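Local atomic coordinates of cofilin (Streptomyces griseoflavus, PDB entry 5IVU), a protein that probably binds actin, as other members of the ADF/cofilin family do, and folds as a single small domain built round a mixed beta sheet. Residues Y28-L33 and E62-V67; V49-F54 and Y68-E73. One frame throughout, in Å; residues are numbered along the deposited sequence.

Interaction 1 of 2, residues Y28-L33 and E62-V67; sequences YIIFHL and ECRWAV
Antiparallel pairing of two central strands of the mixed sheet joins I29, I30 and F31 to V67, A66 and W65, and it illustrates how one ladder can serve two differently furnished faces. I29 and V67 form one hydrogen-bonded pair, with I29 N to V67 O at 2.9 Å, and F31 and W65 form the next, with F31 N to W65 O at 2.8 Å. In the second pair both donors stand well above the carbonyl planes, whereas in the first they lie in them. Between the two, I30 and A66 make a non-hydrogen-bonded pair, CD1 of I30 resting 3.9 Å from CB of A66.

The face of I29, F31, W65 and V67 is apolar. F31 turns its ring edge to V67, CE1 of F31 lying 3.9 Å from CG2 of V67, while CG2 of I29 lies over the rim of one F31 ring face. W65 offers the far edge of its indole to L33, whose CD1 comes within 3.4 Å of CH2 of W65.

On the face of I30 and A66, a bend at chi2 (-70°) brings CD of R64 against the F31 carbonyl, and a second at chi3 (131°) lays NE of R64 3.5 Å from CB of H32. The guanidinium is then shared by two carboxylates: NH2 forms a salt bridge to OE1 of E62 at 2.9 Å, and NH1 one to E43.

Strand 39-46 flanks 28-33 and strand 81-89 flanks 64-72. Helix 11-21 covers I29, F31 and V67, and helix 96-112 covers W65 and L33, with Y102 meeting the indole.

Interaction 2 of 2, residues V49-F54 and Y68-E73; sequences VDYDNF and YDLEYE
A single tyrosine, Y68, receives two aromatic rings in different ways and reaches the start of a helix through a water. Y51 directs its ring edge at the face of Y68 in a T-shaped (edge-to-face) pair, the centroids 5.0 Å apart and the planes at 66°. Its CD1 comes down on the phenol end, 3.5 Å from CZ of Y68, while CE1 stands over the ring centre. F54, one helical turn further on, meets Y68 differently: CD2 of Y68 lies over the rim of one F54 face, 3.7 Å from CG of F54, the rings obliquely inclined at 46°.

All three rings have CG opposite the backbone N, and for Y68 this torsion (chi1 -164°) carries the ring from the strand out to the helix. Within the helix, CD2 of F54 also lies over one face of Y51, so the three side chains interlock. L70 adds a looser apolar touch, its CD1 4.4 Å from CE1 of Y51.

No direct hydrogen bond spans the contact. The water lies 2.6 Å from OH of Y68 and donates a weak bond to O of D50, at 2.8 Å. D50 is also the N-cap of helix 51-57, its OD1 accepting from D52 N, so the bridge ties the hydroxyl to the capping residue. Beyond the pair, Y51 stacks on H130, and its OH bonds to the V128 carbonyl.

This is an aromatic cluster by which the short helix 51-57 packs on the central sheet of the ADF-homology fold.

Strand 64-72 carries both contacts: its first half pairs side by side with strand 28-33 in interaction 1, and its second half, from Y68, meets helix 51-57 in interaction 2. The centres are about 15 Å apart, but the contacts touch directly on the sheet face of I30 and A66. There CE1 of F54 lies 3.7 Å from CB of A66, and CB of Y28 packs 3.5 Å from CD2 of Y68. The Y28 hydroxyl reaches the helix as well, probably bonding to O of N53 at 3.2 Å, besides its hydrogen bond to D57. The I30 and A66 part of that face is thus where the helix of interaction 2 rests.

Interaction 1 of 2, residues Y28-L33 and E62-V67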
# COMPACT_ATOMS: atom_id res chain seq x y z
N TYR A 28 1.98 2.75 -8.30
CA TYR A 28 1.70 2.56 -6.87
C TYR A 28 1.63 3.84 -6.05
O TYR A 28 2.09 4.89 -6.48
CB TYR A 28 2.72 1.60 -6.24
CG TYR A 28 4.15 2.11 -6.12
CD1 TYR A 28 4.55 2.88 -5.04
CD2 TYR A 28 5.11 1.77 -7.08
CE1 TYR A 28 5.86 3.32 -4.92
CE2 TYR A 28 6.42 2.20 -6.97
CZ TYR A 28 6.78 2.98 -5.90
OH TYR A 28 8.07 3.40 -5.81
N ILE A 29 1.06 3.72 -4.85
CA ILE A 29 0.92 4.82 -3.89
C ILE A 29 1.34 4.32 -2.50
O ILE A 29 0.95 3.22 -2.08
CB ILE A 29 -0.54 5.33 -3.79
CG1 ILE A 29 -1.08 5.73 -5.16
CG2 ILE A 29 -0.64 6.50 -2.82
CD1 ILE A 29 -2.56 6.05 -5.17
N ILE A 30 2.12 5.14 -1.78
CA ILE A 30 2.50 4.86 -0.39
C ILE A 30 1.74 5.82 0.53
O ILE A 30 1.87 7.03 0.40
CB ILE A 30 4.02 5.04 -0.17
CG1 ILE A 30 4.84 4.24 -1.20
CG2 ILE A 30 4.40 4.62 1.25
CD1 ILE A 30 4.79 2.73 -1.05
N PHE A 31 0.95 5.27 1.45
CA PHE A 31 0.25 6.06 2.48
C PHE A 31 0.94 5.90 3.84
O PHE A 31 1.60 4.89 4.09
CB PHE A 31 -1.20 5.61 2.62
CG PHE A 31 -1.94 5.55 1.32
CD1 PHE A 31 -1.95 4.40 0.55
CD2 PHE A 31 -2.65 6.67 0.87
CE1 PHE A 31 -2.64 4.35 -0.65
CE2 PHE A 31 -3.34 6.63 -0.34
CZ PHE A 31 -3.34 5.47 -1.10
N HIS A 32 0.74 6.90 4.70
CA HIS A 32 1.36 6.92 6.04
C HIS A 32 0.57 7.81 7.02
O HIS A 32 -0.29 8.58 6.60
CB HIS A 32 2.85 7.34 5.92
CG HIS A 32 3.08 8.81 5.78
ND1 HIS A 32 2.29 9.64 5.01
CD2 HIS A 32 4.07 9.60 6.29
CE1 HIS A 32 2.76 10.87 5.07
NE2 HIS A 32 3.84 10.87 5.84
N LEU A 33 0.83 7.67 8.32
CA LEU A 33 0.33 8.62 9.35
C LEU A 33 1.25 9.82 9.40
O LEU A 33 2.46 9.65 9.28
CB LEU A 33 0.32 8.04 10.77
CG LEU A 33 -0.88 7.45 11.48
CD1 LEU A 33 -1.88 6.97 10.47
CD2 LEU A 33 -0.47 6.34 12.43
N GLU A 62 9.77 0.90 9.60
CA GLU A 62 8.55 1.69 9.78
C GLU A 62 7.37 1.04 9.08
O GLU A 62 7.55 0.35 8.08
CB GLU A 62 8.71 3.10 9.24
CG GLU A 62 9.67 3.98 10.02
CD GLU A 62 9.44 5.46 9.74
OE1 GLU A 62 8.36 5.98 10.08
OE2 GLU A 62 10.34 6.10 9.17
N CYS A 63 6.17 1.27 9.62
CA CYS A 63 4.94 0.81 8.99
C CYS A 63 4.48 1.76 7.90
O CYS A 63 4.69 2.98 7.98
CB CYS A 63 3.81 0.68 10.01
SG CYS A 63 4.23 -0.27 11.48
N ARG A 64 3.84 1.19 6.88
CA ARG A 64 3.17 1.95 5.83
C ARG A 64 1.95 1.17 5.39
O ARG A 64 1.82 -0.02 5.70
CB ARG A 64 4.09 2.19 4.61
CG ARG A 64 5.28 3.10 4.84
CD ARG A 64 4.89 4.56 5.04
NE ARG A 64 5.53 5.16 6.22
CZ ARG A 64 6.72 5.76 6.26
NH1 ARG A 64 7.50 5.86 5.19
NH2 ARG A 64 7.16 6.25 7.40
N TRP A 65 1.05 1.85 4.69
CA TRP A 65 0.12 1.18 3.78
C TRP A 65 0.51 1.53 2.35
O TRP A 65 1.18 2.53 2.11
CB TRP A 65 -1.33 1.61 4.01
CG TRP A 65 -1.80 1.53 5.42
CD1 TRP A 65 -2.18 0.42 6.10
CD2 TRP A 65 -1.96 2.63 6.32
NE1 TRP A 65 -2.56 0.75 7.37
CE2 TRP A 65 -2.44 2.10 7.53
CE3 TRP A 65 -1.76 4.01 6.22
CZ2 TRP A 65 -2.71 2.90 8.65
CZ3 TRP A 65 -2.02 4.81 7.33
CH2 TRP A 65 -2.50 4.25 8.52
N ALA A 66 0.10 0.69 1.41
CA ALA A 66 0.32 1.00 0.00
C ALA A 66 -0.75 0.38 -0.84
O ALA A 66 -1.42 -0.56 -0.42
CB ALA A 66 1.68 0.49 -0.44
N VAL A 67 -0.91 0.94 -2.04
CA VAL A 67 -1.68 0.30 -3.10
C VAL A 67 -0.74 0.10 -4.29
O VAL A 67 0.03 0.99 -4.62
CB VAL A 67 -2.92 1.12 -3.49
CG1 VAL A 67 -3.58 0.55 -4.74
CG2 VAL A 67 -3.91 1.11 -2.33

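Interaction 2 of 2, residues V49-F54 and Y68-E73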
# COMPACT_ATOMS: atom_id res chain seq x y z
N VAL A 49 7.37 1.24 -13.22
CA VAL A 49 6.93 -0.13 -13.49
C VAL A 49 7.78 -1.15 -12.70
O VAL A 49 7.38 -2.31 -12.58
CB VAL A 49 7.00 -0.40 -15.02
CG1 VAL A 49 8.42 -0.76 -15.47
CG2 VAL A 49 6.01 -1.47 -15.44
N ASP A 50 8.94 -0.72 -12.19
CA ASP A 50 9.90 -1.61 -11.53
C ASP A 50 9.45 -1.93 -10.11
O ASP A 50 9.44 -1.06 -9.23
CB ASP A 50 11.28 -0.95 -11.50
CG ASP A 50 12.41 -1.95 -11.29
OD1 ASP A 50 12.18 -3.08 -10.80
OD2 ASP A 50 13.56 -1.59 -11.62
N TYR A 51 9.10 -3.19 -9.88
CA TYR A 51 8.67 -3.63 -8.55
C TYR A 51 9.72 -3.39 -7.45
O TYR A 51 9.36 -3.19 -6.29
CB TYR A 51 8.23 -5.10 -8.57
CG TYR A 51 7.45 -5.52 -7.34
CD1 TYR A 51 6.09 -5.32 -7.27
CD2 TYR A 51 8.10 -6.10 -6.25
CE1 TYR A 51 5.37 -5.71 -6.14
CE2 TYR A 51 7.39 -6.48 -5.12
CZ TYR A 51 6.02 -6.29 -5.07
OH TYR A 51 5.31 -6.65 -3.96
N ASP A 52 11.01 -3.39 -7.80
CA ASP A 52 12.07 -3.11 -6.83
C ASP A 52 12.08 -1.67 -6.30
O ASP A 52 12.51 -1.44 -5.16
CB ASP A 52 13.45 -3.45 -7.40
CG ASP A 52 13.64 -4.94 -7.57
OD1 ASP A 52 13.23 -5.72 -6.68
OD2 ASP A 52 14.22 -5.34 -8.60
N ASN A 53 11.61 -0.72 -7.11
CA ASN A 53 11.40 0.66 -6.63
C ASN A 53 10.31 0.74 -5.56
O ASN A 53 10.41 1.56 -4.63
CB ASN A 53 11.02 1.61 -7.77
CG ASN A 53 12.22 2.05 -8.59
OD1 ASN A 53 12.96 1.23 -9.13
ND2 ASN A 53 12.44 3.35 -8.64
N PHE A 54 9.27 -0.09 -5.70
CA PHE A 54 8.23 -0.21 -4.69
C PHE A 54 8.81 -0.74 -3.38
O PHE A 54 8.62 -0.11 -2.33
CB PHE A 54 7.10 -1.13 -5.17
CG PHE A 54 6.08 -1.47 -4.12
CD1 PHE A 54 5.43 -0.46 -3.42
CD2 PHE A 54 5.75 -2.79 -3.86
CE1 PHE A 54 4.48 -0.77 -2.45
CE2 PHE A 54 4.79 -3.11 -2.91
CZ PHE A 54 4.16 -2.09 -2.20
N TYR A 68 -0.81 -1.09 -4.89
CA TYR A 68 0.03 -1.44 -6.03
C TYR A 68 -0.86 -2.00 -7.14
O TYR A 68 -1.69 -2.87 -6.89
CB TYR A 68 1.10 -2.48 -5.65
CG TYR A 68 2.20 -2.56 -6.68
CD1 TYR A 68 2.08 -3.39 -7.79
CD2 TYR A 68 3.34 -1.78 -6.56
CE1 TYR A 68 3.07 -3.45 -8.76
CE2 TYR A 68 4.34 -1.83 -7.52
CZ TYR A 68 4.21 -2.66 -8.62
OH TYR A 68 5.19 -2.73 -9.58
N ASP A 69 -0.68 -1.49 -8.35
CA ASP A 69 -1.43 -1.96 -9.50
C ASP A 69 -0.67 -3.15 -10.09
O ASP A 69 0.15 -3.00 -10.98
CB ASP A 69 -1.64 -0.84 -10.53
CG ASP A 69 -2.57 -1.24 -11.67
OD1 ASP A 69 -3.42 -2.16 -11.49
OD2 ASP A 69 -2.44 -0.65 -12.76
N LEU A 70 -0.97 -4.33 -9.56
CA LEU A 70 -0.21 -5.53 -9.85
C LEU A 70 -0.64 -6.14 -11.17
O LEU A 70 -1.80 -6.48 -11.34
CB LEU A 70 -0.41 -6.54 -8.72
CG LEU A 70 0.51 -7.76 -8.69
CD1 LEU A 70 1.91 -7.36 -8.24
CD2 LEU A 70 -0.07 -8.80 -7.76
N GLU A 71 0.31 -6.29 -12.08
CA GLU A 71 0.11 -6.95 -13.37
C GLU A 71 0.63 -8.39 -13.31
O GLU A 71 1.70 -8.65 -12.76
CB GLU A 71 0.85 -6.17 -14.45
CG GLU A 71 0.60 -6.67 -15.88
CD GLU A 71 1.46 -5.97 -16.91
OE1 GLU A 71 2.70 -6.03 -16.79
OE2 GLU A 71 0.89 -5.36 -17.84
N TYR A 72 -0.09 -9.32 -13.92
CA TYR A 72 0.37 -10.72 -14.06
C TYR A 72 -0.26 -11.50 -15.20
O TYR A 72 -1.29 -11.11 -15.76
CB TYR A 72 0.13 -11.50 -12.78
CG TYR A 72 -1.33 -11.64 -12.39
CD1 TYR A 72 -1.99 -10.61 -11.76
CD2 TYR A 72 -2.03 -12.82 -12.66
CE1 TYR A 72 -3.33 -10.72 -11.40
CE2 TYR A 72 -3.37 -12.94 -12.30
CZ TYR A 72 -4.01 -11.88 -11.68
OH TYR A 72 -5.34 -11.98 -11.31
N GLU A 73 0.39 -12.62 -15.51
CA GLU A 73 0.03 -13.52 -16.60
C GLU A 73 -0.52 -14.82 -16.02
O GLU A 73 -1.58 -14.84 -15.40
CB GLU A 73 1.27 -13.79 -17.50
CG GLU A 73 2.35 -12.69 -17.40
CD GLU A 73 3.42 -12.76 -18.48
OE1 GLU A 73 3.07 -12.86 -19.67
OE2 GLU A 73 4.62 -12.67 -18.14
O HOH W 1 6.65 -0.58 -9.41